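Local coordinates for protein transcriptional regulator (TetR/AcrR family) (Bacillus halodurans, PDB 5GP9) that probably represses genes of fatty acid degradation by binding operator DNA as a TetR-family dimer, with a long-chain fatty acyl effector expected to relieve the repression, at residues 77-85 and 133-143; 86-95 and 157-167. All coordinates share one frame; numbering follows the deposited sequence.

Interaction 1 (77-85 and 133-143). With GOL (glycerol), chain D.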
loop_
_atom_site.group_PDB
_atom_site.type_symbol
_atom_site.label_atom_id
_atom_site.label_comp_id
_atom_site.label_asym_id
_atom_site.label_seq_id
_atom_site.Cartn_x
_atom_site.Cartn_y
_atom_site.Cartn_z
ATOM N N THR A 77 -14.211 -9.479 -25.158
ATOM C CA THR A 77 -13.489 -8.939 -26.316
ATOM C C THR A 77 -12.764 -7.671 -25.941
ATOM O O THR A 77 -11.529 -7.605 -26.000
ATOM C CB THR A 77 -14.406 -8.745 -27.523
ATOM O OG1 THR A 77 -14.785 -10.045 -27.985
ATOM C CG2 THR A 77 -13.701 -8.019 -28.667
ATOM N N ASP A 78 -13.539 -6.690 -25.512
ATOM C CA ASP A 78 -13.061 -5.348 -25.327
ATOM C C ASP A 78 -12.122 -5.277 -24.091
ATOM O O ASP A 78 -12.412 -5.874 -23.059
ATOM C CB ASP A 78 -14.306 -4.442 -25.225
ATOM C CG ASP A 78 -13.971 -3.000 -24.976
ATOM O OD1 ASP A 78 -12.862 -2.739 -24.477
ATOM O OD2 ASP A 78 -14.822 -2.125 -25.246
ATOM N N VAL A 79 -11.004 -4.563 -24.185
ATOM C CA VAL A 79 -10.067 -4.515 -23.042
ATOM C C VAL A 79 -10.484 -3.505 -21.918
ATOM O O VAL A 79 -9.853 -3.458 -20.801
ATOM C CB VAL A 79 -8.619 -4.231 -23.515
ATOM C CG1 VAL A 79 -8.206 -5.133 -24.661
ATOM C CG2 VAL A 79 -8.446 -2.778 -23.892
ATOM N N GLU A 80 -11.438 -2.622 -22.277
ATOM C CA GLU A 80 -12.279 -1.833 -21.340
ATOM C C GLU A 80 -12.997 -2.822 -20.447
ATOM O O GLU A 80 -13.006 -2.715 -19.213
ATOM C CB GLU A 80 -13.324 -0.996 -22.127
ATOM C CG GLU A 80 -14.482 -0.326 -21.370
ATOM C CD GLU A 80 -15.753 -1.197 -21.342
ATOM O OE1 GLU A 80 -16.295 -1.505 -22.447
ATOM O OE2 GLU A 80 -16.198 -1.589 -20.218
ATOM N N GLU A 81 -13.588 -3.817 -21.091
ATOM C CA GLU A 81 -14.305 -4.837 -20.368
ATOM C C GLU A 81 -13.339 -5.598 -19.483
ATOM O O GLU A 81 -13.676 -5.888 -18.352
ATOM C CB GLU A 81 -15.005 -5.799 -21.348
ATOM C CG GLU A 81 -16.264 -6.485 -20.856
ATOM C CD GLU A 81 -16.787 -7.460 -21.918
ATOM O OE1 GLU A 81 -16.828 -8.684 -21.648
ATOM O OE2 GLU A 81 -17.081 -7.010 -23.052
ATOM N N LYS A 82 -12.176 -5.937 -20.024
ATOM C CA LYS A 82 -11.186 -6.756 -19.316
ATOM C C LYS A 82 -10.666 -6.067 -18.027
ATOM O O LYS A 82 -10.451 -6.734 -16.999
ATOM C CB LYS A 82 -10.064 -7.124 -20.233
ATOM C CG LYS A 82 -10.520 -8.104 -21.296
ATOM C CD LYS A 82 -9.294 -8.652 -21.985
ATOM C CE LYS A 82 -9.687 -9.581 -23.138
ATOM N NZ LYS A 82 -8.456 -10.093 -23.788
ATOM N N LEU A 83 -10.414 -4.760 -18.122
ATOM C CA LEU A 83 -10.010 -3.995 -16.926
ATOM C C LEU A 83 -11.198 -4.024 -15.930
ATOM O O LEU A 83 -10.985 -4.173 -14.707
ATOM C CB LEU A 83 -9.580 -2.540 -17.252
ATOM C CG LEU A 83 -9.091 -1.667 -16.051
ATOM C CD1 LEU A 83 -7.900 -2.328 -15.388
ATOM C CD2 LEU A 83 -8.677 -0.285 -16.526
ATOM N N LYS A 84 -12.451 -3.917 -16.410
ATOM C CA LYS A 84 -13.547 -3.905 -15.528
ATOM C C LYS A 84 -13.683 -5.255 -14.846
ATOM O O LYS A 84 -13.924 -5.247 -13.669
ATOM C CB LYS A 84 -14.869 -3.492 -16.212
ATOM C CG LYS A 84 -16.024 -3.358 -15.227
ATOM C CD LYS A 84 -17.350 -2.919 -15.868
ATOM C CE LYS A 84 -17.359 -1.459 -16.320
ATOM N NZ LYS A 84 -17.277 -0.488 -15.196
ATOM N N ILE A 85 -13.421 -6.369 -15.573
ATOM C CA ILE A 85 -13.373 -7.716 -15.042
ATOM C C ILE A 85 -12.331 -7.899 -13.938
ATOM O O ILE A 85 -12.611 -8.482 -12.881
ATOM C CB ILE A 85 -13.102 -8.755 -16.165
ATOM C CG1 ILE A 85 -14.416 -8.937 -16.963
ATOM C CG2 ILE A 85 -12.641 -10.110 -15.622
ATOM C CD1 ILE A 85 -14.283 -9.789 -18.223
ATOM N N LEU A 133 -2.548 -7.263 -19.696
ATOM C CA LEU A 133 -3.675 -6.436 -20.032
ATOM C C LEU A 133 -3.329 -5.071 -20.620
ATOM O O LEU A 133 -3.965 -4.578 -21.581
ATOM C CB LEU A 133 -4.557 -6.256 -18.812
ATOM C CG LEU A 133 -5.835 -5.517 -19.075
ATOM C CD1 LEU A 133 -6.682 -6.252 -20.112
ATOM C CD2 LEU A 133 -6.610 -5.300 -17.768
ATOM N N LEU A 134 -2.340 -4.448 -20.008
ATOM C CA LEU A 134 -1.896 -3.182 -20.439
ATOM C C LEU A 134 -1.248 -3.245 -21.850
ATOM O O LEU A 134 -1.429 -2.308 -22.649
ATOM C CB LEU A 134 -0.891 -2.636 -19.439
ATOM C CG LEU A 134 -1.592 -2.172 -18.149
ATOM C CD1 LEU A 134 -0.534 -2.015 -17.082
ATOM C CD2 LEU A 134 -2.256 -0.839 -18.331
ATOM N N MET A 135 -0.411 -4.258 -22.025
ATOM C CA MET A 135 0.233 -4.534 -23.333
ATOM C C MET A 135 -0.795 -4.719 -24.448
ATOM O O MET A 135 -0.623 -4.156 -25.548
ATOM C CB MET A 135 1.088 -5.808 -23.250
ATOM C CG MET A 135 2.377 -5.729 -22.457
ATOM S SD MET A 135 3.273 -4.190 -22.680
ATOM C CE MET A 135 3.919 -4.459 -24.368
ATOM N N GLU A 136 -1.817 -5.546 -24.162
ATOM C CA GLU A 136 -2.984 -5.762 -25.052
ATOM C C GLU A 136 -3.694 -4.488 -25.397
ATOM O O GLU A 136 -3.940 -4.146 -26.598
ATOM C CB GLU A 136 -3.948 -6.769 -24.423
ATOM C CG GLU A 136 -5.039 -7.199 -25.351
ATOM C CD GLU A 136 -6.022 -8.196 -24.770
ATOM O OE1 GLU A 136 -5.756 -8.815 -23.702
ATOM O OE2 GLU A 136 -7.078 -8.343 -25.450
ATOM N N GLY A 137 -4.042 -3.739 -24.360
ATOM C CA GLY A 137 -4.753 -2.519 -24.568
ATOM C C GLY A 137 -3.991 -1.510 -25.383
ATOM O O GLY A 137 -4.598 -0.713 -26.143
ATOM N N LYS A 138 -2.686 -1.456 -25.178
ATOM C CA LYS A 138 -1.870 -0.553 -25.977
ATOM C C LYS A 138 -1.902 -1.006 -27.445
ATOM O O LYS A 138 -2.214 -0.188 -28.342
ATOM C CB LYS A 138 -0.432 -0.476 -25.457
ATOM C CG LYS A 138 -0.313 0.466 -24.247
ATOM C CD LYS A 138 1.123 0.821 -23.900
ATOM C CE LYS A 138 1.772 -0.126 -22.939
ATOM N NZ LYS A 138 3.214 0.250 -22.832
ATOM N N GLU A 139 -1.596 -2.275 -27.662
ATOM C CA GLU A 139 -1.515 -2.850 -29.022
ATOM C C GLU A 139 -2.826 -2.595 -29.846
ATOM O O GLU A 139 -2.737 -2.297 -31.043
ATOM C CB GLU A 139 -1.102 -4.354 -28.934
ATOM C CG GLU A 139 -0.760 -5.084 -30.252
ATOM C CD GLU A 139 0.646 -4.776 -30.821
ATOM O OE1 GLU A 139 1.567 -4.419 -30.044
ATOM O OE2 GLU A 139 0.841 -4.916 -32.062
ATOM N N LYS A 140 -4.003 -2.626 -29.214
ATOM C CA LYS A 140 -5.296 -2.413 -29.881
ATOM C C LYS A 140 -5.811 -1.001 -29.765
ATOM O O LYS A 140 -6.971 -0.728 -30.049
ATOM C CB LYS A 140 -6.348 -3.388 -29.311
ATOM C CG LYS A 140 -5.864 -4.840 -29.252
ATOM C CD LYS A 140 -6.967 -5.833 -28.865
ATOM C CE LYS A 140 -6.548 -7.305 -28.789
ATOM N NZ LYS A 140 -5.413 -7.619 -29.681
ATOM N N GLY A 141 -4.989 -0.070 -29.284
ATOM C CA GLY A 141 -5.335 1.330 -29.373
ATOM C C GLY A 141 -6.262 1.855 -28.304
ATOM O O GLY A 141 -6.600 3.017 -28.335
ATOM N N TYR A 142 -6.602 1.029 -27.310
ATOM C CA TYR A 142 -7.474 1.455 -26.232
ATOM C C TYR A 142 -6.727 2.277 -25.142
ATOM O O TYR A 142 -7.270 3.297 -24.630
ATOM C CB TYR A 142 -8.129 0.266 -25.579
ATOM C CG TYR A 142 -9.172 0.691 -24.552
ATOM C CD1 TYR A 142 -10.269 1.486 -24.923
ATOM C CD2 TYR A 142 -9.068 0.308 -23.205
ATOM C CE1 TYR A 142 -11.247 1.858 -23.999
ATOM C CE2 TYR A 142 -10.042 0.651 -22.284
ATOM C CZ TYR A 142 -11.118 1.447 -22.666
ATOM O OH TYR A 142 -12.084 1.791 -21.743
ATOM N N PHE A 143 -5.537 1.831 -24.770
ATOM C CA PHE A 143 -4.685 2.639 -23.911
ATOM C C PHE A 143 -3.649 3.439 -24.673
ATOM O O PHE A 143 -3.086 2.977 -25.671
ATOM C CB PHE A 143 -3.918 1.766 -22.909
ATOM C CG PHE A 143 -4.777 0.910 -22.043
ATOM C CD1 PHE A 143 -5.952 1.404 -21.460
ATOM C CD2 PHE A 143 -4.392 -0.395 -21.788
ATOM C CE1 PHE A 143 -6.753 0.609 -20.626
ATOM C CE2 PHE A 143 -5.191 -1.223 -20.995
ATOM C CZ PHE A 143 -6.330 -0.716 -20.366
HETATM C C1 GOL D . -4.169 -10.904 -21.836
HETATM O O1 GOL D . -4.301 -9.465 -21.709
HETATM C C2 GOL D . -4.936 -11.594 -20.707
HETATM O O2 GOL D . -4.436 -12.930 -20.516
HETATM C C3 GOL D . -6.462 -11.607 -20.904
HETATM O O3 GOL D . -6.842 -11.516 -22.268
#
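Lys82 and Glu136 join two antiparallel helices of the all-helical effector-binding domain of this TetR-family regulator: NZ of Lys82 lies 2.8 Å from OE2 of Glu136, on its syn lone pair, and makes a second, weak bond to OE1. The two chains, both extended beyond CG, cross at about a right angle, so the ammonium meets the end of the carboxylate. A glycerol, probably from the crystallisation liquor, bridges the pair. Its O3 accepts from Lys82 NZ at 2.6 Å and its O1 donates to Glu136 OE1; Glu132 also holds it.

Beneath this polar edge the packing is apolar. Val79 divides its branches: a chi1 of -49° sets CG1 anti to the carbonyl carbon, against the Glu136 carboxylate, which puts CG2 between the backbone N and the carbonyl carbon, packed on Gly137 CA and 3.2 Å from Tyr142 CD2. The CA atoms of Val79 and Gly137 come to 5.9 Å, as facing positions do at an axis distance of 10.3 Å. The hydroxyl end of Tyr142 lies across the Glu80 stem, OH 3.1 Å from Glu80 CB, with ring and carboxylate planes 67° apart. One turn earlier in helix 113-139, Leu133 spreads its methyls over the other helix: CD1 presses on Lys82 CB at 3.5 Å, unusually tight, and CD2 meets Leu83, which also reaches helix 180-189.

Outside this shell, backbone bonds end helix 113-139 and a side chain caps the start of helix 79-95. The chain turns at Gly141, whose phi is positive; bonds from Tyr142 N to Gly137 O (weak) and Gly141 N to Lys138 O give a Schellman-type end, and Phe143 N also reaches Gly137 O. The Tyr142 backbone bonds to the second subunit. Asp78 is the N-cap: its OD1 accepts from Glu80 N at 2.6 Å, on the anti side and 34° out of the carboxylate plane.

Interaction 2 (86-95 and 157-167); sequences LVNMHFKQLA and FGTLDEVVTNW. With PLM (palmitic acid), chain E.
Leu160 enters the facing helix as a knob into a hole lined by Leu86, Val87, His90 and Phe91. Its CG stands anti to the carbonyl carbon, and the two methyls part: CD1 goes to Leu86 and His90, while CD2 meets CZ of Phe91 at 3.8 Å and both methyls of Val87. The helices run nearly parallel, 28° apart with axes 10.9 Å from each other, and their residues pair as Val87 with Leu160 and Phe91 with Val164.

The His90 ring is sandwiched. Leu160 CB makes a CH-pi contact over one face, 4.2 Å from the ring centroid and 21° off its normal; over the opposite face runs the palmitic acid chain, whose CC lies 3.6 Å from His90 NE2. A chi1 of -172° sets the imidazole beside its own carbonyl carbon, directed at the other helix. A water in the ring plane meets NE2 and donates to Asp161 OD1, and ND1 is hydrogen-bonded to Tyr126 OH; two polar partners thus limit the ring's rotation. Asp161 is itself held by Gln105 and Arg109.

Toward the C-terminal ends, Val164 splits its methyls, CG1 to CD1 of Leu94 and CG2 to CE1 of Phe91. Trp167 then lays its ring edge against the end of helix 79-95, CH2 standing 3.3 Å from Leu94 O, while its NE1 bonds to Tyr174 O. Phe157, at the other end, brings CE2 to 3.4 Å from O1 of the palmitic acid, which lies in the ring plane.

These residues line one side of the bound palmitic acid, probably part of the effector pocket of the C-terminal domain. The arrangement is consistent with this side gripping the hydrocarbon tail by van der Waals contact, with the buried polar groups of His90 and Asp161 paired to other partners.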
loop_
_atom_site.group_PDB
_atom_site.type_symbol
_atom_site.label_atom_id
_atom_site.label_comp_id
_atom_site.label_asym_id
_atom_site.label_seq_id
_atom_site.Cartn_x
_atom_site.Cartn_y
_atom_site.Cartn_z
ATOM N N LEU A 86 -11.196 -7.270 -14.155
ATOM C CA LEU A 86 -10.095 -7.340 -13.173
ATOM C C LEU A 86 -10.477 -6.565 -11.910
ATOM O O LEU A 86 -10.340 -7.120 -10.816
ATOM C CB LEU A 86 -8.774 -6.832 -13.776
ATOM C CG LEU A 86 -7.536 -6.957 -12.868
ATOM C CD1 LEU A 86 -6.282 -7.390 -13.643
ATOM C CD2 LEU A 86 -7.371 -5.603 -12.221
ATOM N N VAL A 87 -10.974 -5.344 -12.031
ATOM C CA VAL A 87 -11.402 -4.564 -10.848
ATOM C C VAL A 87 -12.511 -5.288 -10.065
ATOM O O VAL A 87 -12.487 -5.414 -8.858
ATOM C CB VAL A 87 -11.818 -3.155 -11.275
ATOM C CG1 VAL A 87 -12.362 -2.354 -10.143
ATOM C CG2 VAL A 87 -10.580 -2.444 -11.909
ATOM N N ASN A 88 -13.496 -5.753 -10.818
ATOM C CA ASN A 88 -14.604 -6.454 -10.247
ATOM C C ASN A 88 -14.212 -7.725 -9.528
ATOM O O ASN A 88 -14.614 -7.894 -8.389
ATOM C CB ASN A 88 -15.660 -6.669 -11.329
ATOM C CG ASN A 88 -16.877 -7.343 -10.783
ATOM O OD1 ASN A 88 -17.581 -6.775 -9.913
ATOM N ND2 ASN A 88 -17.089 -8.602 -11.195
ATOM N N MET A 89 -13.324 -8.552 -10.089
ATOM C CA MET A 89 -12.841 -9.765 -9.421
ATOM C C MET A 89 -11.922 -9.504 -8.231
ATOM O O MET A 89 -11.997 -10.215 -7.241
ATOM C CB MET A 89 -12.125 -10.664 -10.427
ATOM C CG MET A 89 -13.059 -11.319 -11.432
ATOM S SD MET A 89 -14.054 -12.635 -10.641
ATOM C CE MET A 89 -12.796 -13.598 -9.833
ATOM N N HIS A 90 -11.076 -8.467 -8.274
ATOM C CA HIS A 90 -10.311 -8.099 -7.108
ATOM C C HIS A 90 -11.196 -7.767 -5.918
ATOM O O HIS A 90 -10.990 -8.255 -4.803
ATOM C CB HIS A 90 -9.335 -6.935 -7.505
ATOM C CG HIS A 90 -8.318 -6.541 -6.462
ATOM N ND1 HIS A 90 -7.000 -6.289 -6.770
ATOM C CD2 HIS A 90 -8.410 -6.378 -5.122
ATOM C CE1 HIS A 90 -6.359 -5.912 -5.682
ATOM N NE2 HIS A 90 -7.177 -5.981 -4.662
ATOM N N PHE A 91 -12.210 -6.927 -6.153
ATOM C CA PHE A 91 -13.039 -6.401 -5.101
ATOM C C PHE A 91 -13.966 -7.565 -4.654
ATOM O O PHE A 91 -14.223 -7.703 -3.424
ATOM C CB PHE A 91 -13.858 -5.171 -5.607
ATOM C CG PHE A 91 -13.064 -3.858 -5.625
ATOM C CD1 PHE A 91 -11.689 -3.828 -5.374
ATOM C CD2 PHE A 91 -13.669 -2.720 -5.974
ATOM C CE1 PHE A 91 -10.982 -2.632 -5.417
ATOM C CE2 PHE A 91 -13.008 -1.531 -6.065
ATOM C CZ PHE A 91 -11.633 -1.476 -5.804
ATOM N N LYS A 92 -14.448 -8.326 -5.638
ATOM C CA LYS A 92 -15.387 -9.445 -5.341
ATOM C C LYS A 92 -14.772 -10.471 -4.399
ATOM O O LYS A 92 -15.392 -10.914 -3.423
ATOM C CB LYS A 92 -15.814 -10.091 -6.662
ATOM C CG LYS A 92 -16.728 -11.291 -6.636
ATOM C CD LYS A 92 -16.284 -12.329 -7.683
ATOM C CE LYS A 92 -16.769 -13.747 -7.396
ATOM N NZ LYS A 92 -16.604 -14.186 -5.975
ATOM N N GLN A 93 -13.563 -10.877 -4.712
ATOM C CA GLN A 93 -12.892 -11.908 -3.918
ATOM C C GLN A 93 -12.707 -11.480 -2.464
ATOM O O GLN A 93 -12.836 -12.286 -1.572
ATOM C CB GLN A 93 -11.582 -12.361 -4.558
ATOM C CG GLN A 93 -11.712 -12.757 -6.024
ATOM C CD GLN A 93 -11.917 -14.206 -6.311
ATOM O OE1 GLN A 93 -10.965 -14.974 -6.396
ATOM N NE2 GLN A 93 -13.170 -14.577 -6.560
ATOM N N LEU A 94 -12.373 -10.231 -2.200
ATOM C CA LEU A 94 -12.206 -9.821 -0.875
ATOM C C LEU A 94 -13.569 -9.487 -0.152
ATOM O O LEU A 94 -13.734 -9.657 1.100
ATOM C CB LEU A 94 -11.243 -8.652 -0.858
ATOM C CG LEU A 94 -9.815 -9.156 -1.150
ATOM C CD1 LEU A 94 -8.893 -7.987 -1.441
ATOM C CD2 LEU A 94 -9.277 -10.055 -0.000
ATOM N N ALA A 95 -14.500 -8.941 -0.920
ATOM C CA ALA A 95 -15.846 -8.681 -0.342
ATOM C C ALA A 95 -16.469 -10.040 0.063
ATOM O O ALA A 95 -17.268 -10.071 0.964
ATOM C CB ALA A 95 -16.743 -8.030 -1.348
ATOM N N PHE A 157 -2.596 -1.286 -9.401
ATOM C CA PHE A 157 -2.475 -2.065 -8.218
ATOM C C PHE A 157 -2.497 -1.190 -7.035
ATOM O O PHE A 157 -3.190 -1.513 -6.023
ATOM C CB PHE A 157 -1.221 -2.930 -8.197
ATOM C CG PHE A 157 -1.134 -3.710 -6.941
ATOM C CD1 PHE A 157 -1.978 -4.828 -6.737
ATOM C CD2 PHE A 157 -0.352 -3.251 -5.877
ATOM C CE1 PHE A 157 -1.992 -5.448 -5.484
ATOM C CE2 PHE A 157 -0.343 -3.881 -4.667
ATOM C CZ PHE A 157 -1.167 -4.966 -4.463
ATOM N N GLY A 158 -1.715 -0.062 -7.070
ATOM C CA GLY A 158 -1.639 0.732 -5.879
ATOM C C GLY A 158 -3.000 1.322 -5.516
ATOM O O GLY A 158 -3.357 1.463 -4.362
ATOM N N THR A 159 -3.726 1.678 -6.559
ATOM C CA THR A 159 -5.087 2.213 -6.378
ATOM C C THR A 159 -6.042 1.188 -5.803
ATOM O O THR A 159 -6.763 1.472 -4.793
ATOM C CB THR A 159 -5.637 2.867 -7.690
ATOM O OG1 THR A 159 -4.846 3.992 -8.002
ATOM C CG2 THR A 159 -7.018 3.404 -7.419
ATOM N N LEU A 160 -6.142 0.054 -6.434
ATOM C CA LEU A 160 -7.078 -1.010 -5.949
ATOM C C LEU A 160 -6.765 -1.442 -4.528
ATOM O O LEU A 160 -7.595 -1.521 -3.657
ATOM C CB LEU A 160 -7.018 -2.177 -6.865
ATOM C CG LEU A 160 -7.455 -2.027 -8.305
ATOM C CD1 LEU A 160 -7.367 -3.319 -9.117
ATOM C CD2 LEU A 160 -8.848 -1.447 -8.417
ATOM N N ASP A 161 -5.475 -1.547 -4.229
ATOM C CA ASP A 161 -5.053 -1.945 -2.913
ATOM C C ASP A 161 -5.389 -0.941 -1.871
ATOM O O ASP A 161 -5.783 -1.291 -0.726
ATOM C CB ASP A 161 -3.515 -2.229 -2.924
ATOM C CG ASP A 161 -3.069 -3.122 -1.784
ATOM O OD1 ASP A 161 -3.648 -4.163 -1.425
ATOM O OD2 ASP A 161 -2.115 -2.680 -1.105
ATOM N N GLU A 162 -5.214 0.334 -2.156
ATOM C CA GLU A 162 -5.531 1.397 -1.278
ATOM C C GLU A 162 -7.035 1.497 -1.001
ATOM O O GLU A 162 -7.432 1.679 0.138
ATOM C CB GLU A 162 -4.976 2.707 -1.766
ATOM C CG GLU A 162 -5.188 3.926 -0.894
ATOM C CD GLU A 162 -4.310 3.937 0.379
ATOM O OE1 GLU A 162 -3.358 3.157 0.440
ATOM O OE2 GLU A 162 -4.617 4.704 1.268
ATOM N N VAL A 163 -7.845 1.338 -2.049
ATOM C CA VAL A 163 -9.319 1.349 -1.874
ATOM C C VAL A 163 -9.707 0.191 -0.926
ATOM O O VAL A 163 -10.394 0.393 0.061
ATOM C CB VAL A 163 -10.008 1.265 -3.226
ATOM C CG1 VAL A 163 -11.542 0.995 -3.022
ATOM C CG2 VAL A 163 -9.713 2.493 -4.025
ATOM N N VAL A 164 -9.198 -1.020 -1.153
ATOM C CA VAL A 164 -9.532 -2.207 -0.312
ATOM C C VAL A 164 -9.065 -1.976 1.138
ATOM O O VAL A 164 -9.816 -2.269 2.089
ATOM C CB VAL A 164 -8.926 -3.550 -0.854
ATOM C CG1 VAL A 164 -9.283 -4.690 0.107
ATOM C CG2 VAL A 164 -9.430 -3.814 -2.285
ATOM N N THR A 165 -7.851 -1.435 1.320
ATOM C CA THR A 165 -7.371 -1.166 2.662
ATOM C C THR A 165 -8.245 -0.222 3.421
ATOM O O THR A 165 -8.507 -0.405 4.628
ATOM C CB THR A 165 -5.917 -0.736 2.690
ATOM O OG1 THR A 165 -5.151 -1.856 2.284
ATOM C CG2 THR A 165 -5.482 -0.301 4.026
ATOM N N ASN A 166 -8.728 0.812 2.742
ATOM C CA ASN A 166 -9.570 1.743 3.402
ATOM C C ASN A 166 -10.920 1.120 3.868
ATOM O O ASN A 166 -11.385 1.459 4.954
ATOM C CB ASN A 166 -9.730 2.990 2.538
ATOM C CG ASN A 166 -8.548 3.957 2.774
ATOM O OD1 ASN A 166 -8.549 4.719 3.756
ATOM N ND2 ASN A 166 -7.507 3.865 1.958
ATOM N N TRP A 167 -11.423 0.178 3.092
ATOM C CA TRP A 167 -12.678 -0.530 3.373
ATOM C C TRP A 167 -12.446 -1.431 4.589
ATOM O O TRP A 167 -13.203 -1.420 5.566
ATOM C CB TRP A 167 -13.064 -1.282 2.157
ATOM C CG TRP A 167 -14.082 -2.374 2.241
ATOM C CD1 TRP A 167 -15.483 -2.241 2.349
ATOM C CD2 TRP A 167 -13.818 -3.765 2.209
ATOM N NE1 TRP A 167 -16.061 -3.471 2.383
ATOM C CE2 TRP A 167 -15.074 -4.433 2.300
ATOM C CE3 TRP A 167 -12.633 -4.534 2.068
ATOM C CZ2 TRP A 167 -15.174 -5.806 2.261
ATOM C CZ3 TRP A 167 -12.738 -5.908 2.002
ATOM C CH2 TRP A 167 -13.985 -6.541 2.075
HETATM C C1 PLM E . 2.952 -3.222 -1.849
HETATM O O1 PLM E . 1.928 -2.757 -2.391
HETATM O O2 PLM E . 3.877 -2.461 -1.564
HETATM C C2 PLM E . 3.101 -4.712 -1.527
HETATM C C3 PLM E . 2.048 -5.179 -0.499
HETATM C C4 PLM E . 2.233 -6.596 0.100
HETATM C C5 PLM E . 1.260 -7.764 -0.243
HETATM C C6 PLM E . -0.067 -7.372 -0.891
HETATM C C7 PLM E . -1.151 -8.436 -0.888
HETATM C C8 PLM E . -2.407 -7.817 -1.408
HETATM C C9 PLM E . -2.860 -8.301 -2.748
HETATM C CA PLM E . -4.281 -8.673 -2.659
HETATM C CB PLM E . -4.736 -8.934 -4.081
HETATM C CC PLM E . -6.183 -9.383 -4.033
HETATM C CD PLM E . -6.284 -10.559 -3.055
HETATM C CE PLM E . -7.016 -11.796 -3.508
HETATM C CF PLM E . -6.365 -12.963 -2.767
HETATM C CG PLM E . -7.176 -14.181 -3.044
HETATM O O HOH W 1 -5.896 -5.617 -2.127
#

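From the N terminus, the chain passes through the predicted DNA-binding helix-turn-helix and helix 50-74 before entering helix 79-95, which both interactions share. Segment 77-85, which leads into and begins this helix, waits for 133-143, so interaction 1 closes a largely helical loop of 47 residues; the rest of the helix, 86-95, is met by 157-167, and interaction 2 closes one of 61. Since the segments alternate in sequence, the two loops cross. Their centres lie 19 Å apart, with interaction 1 farther from the chain centre. Helix 79-95 thus ties the end of helix 113-139 to helix 149-169, and both contacts also touch the second subunit.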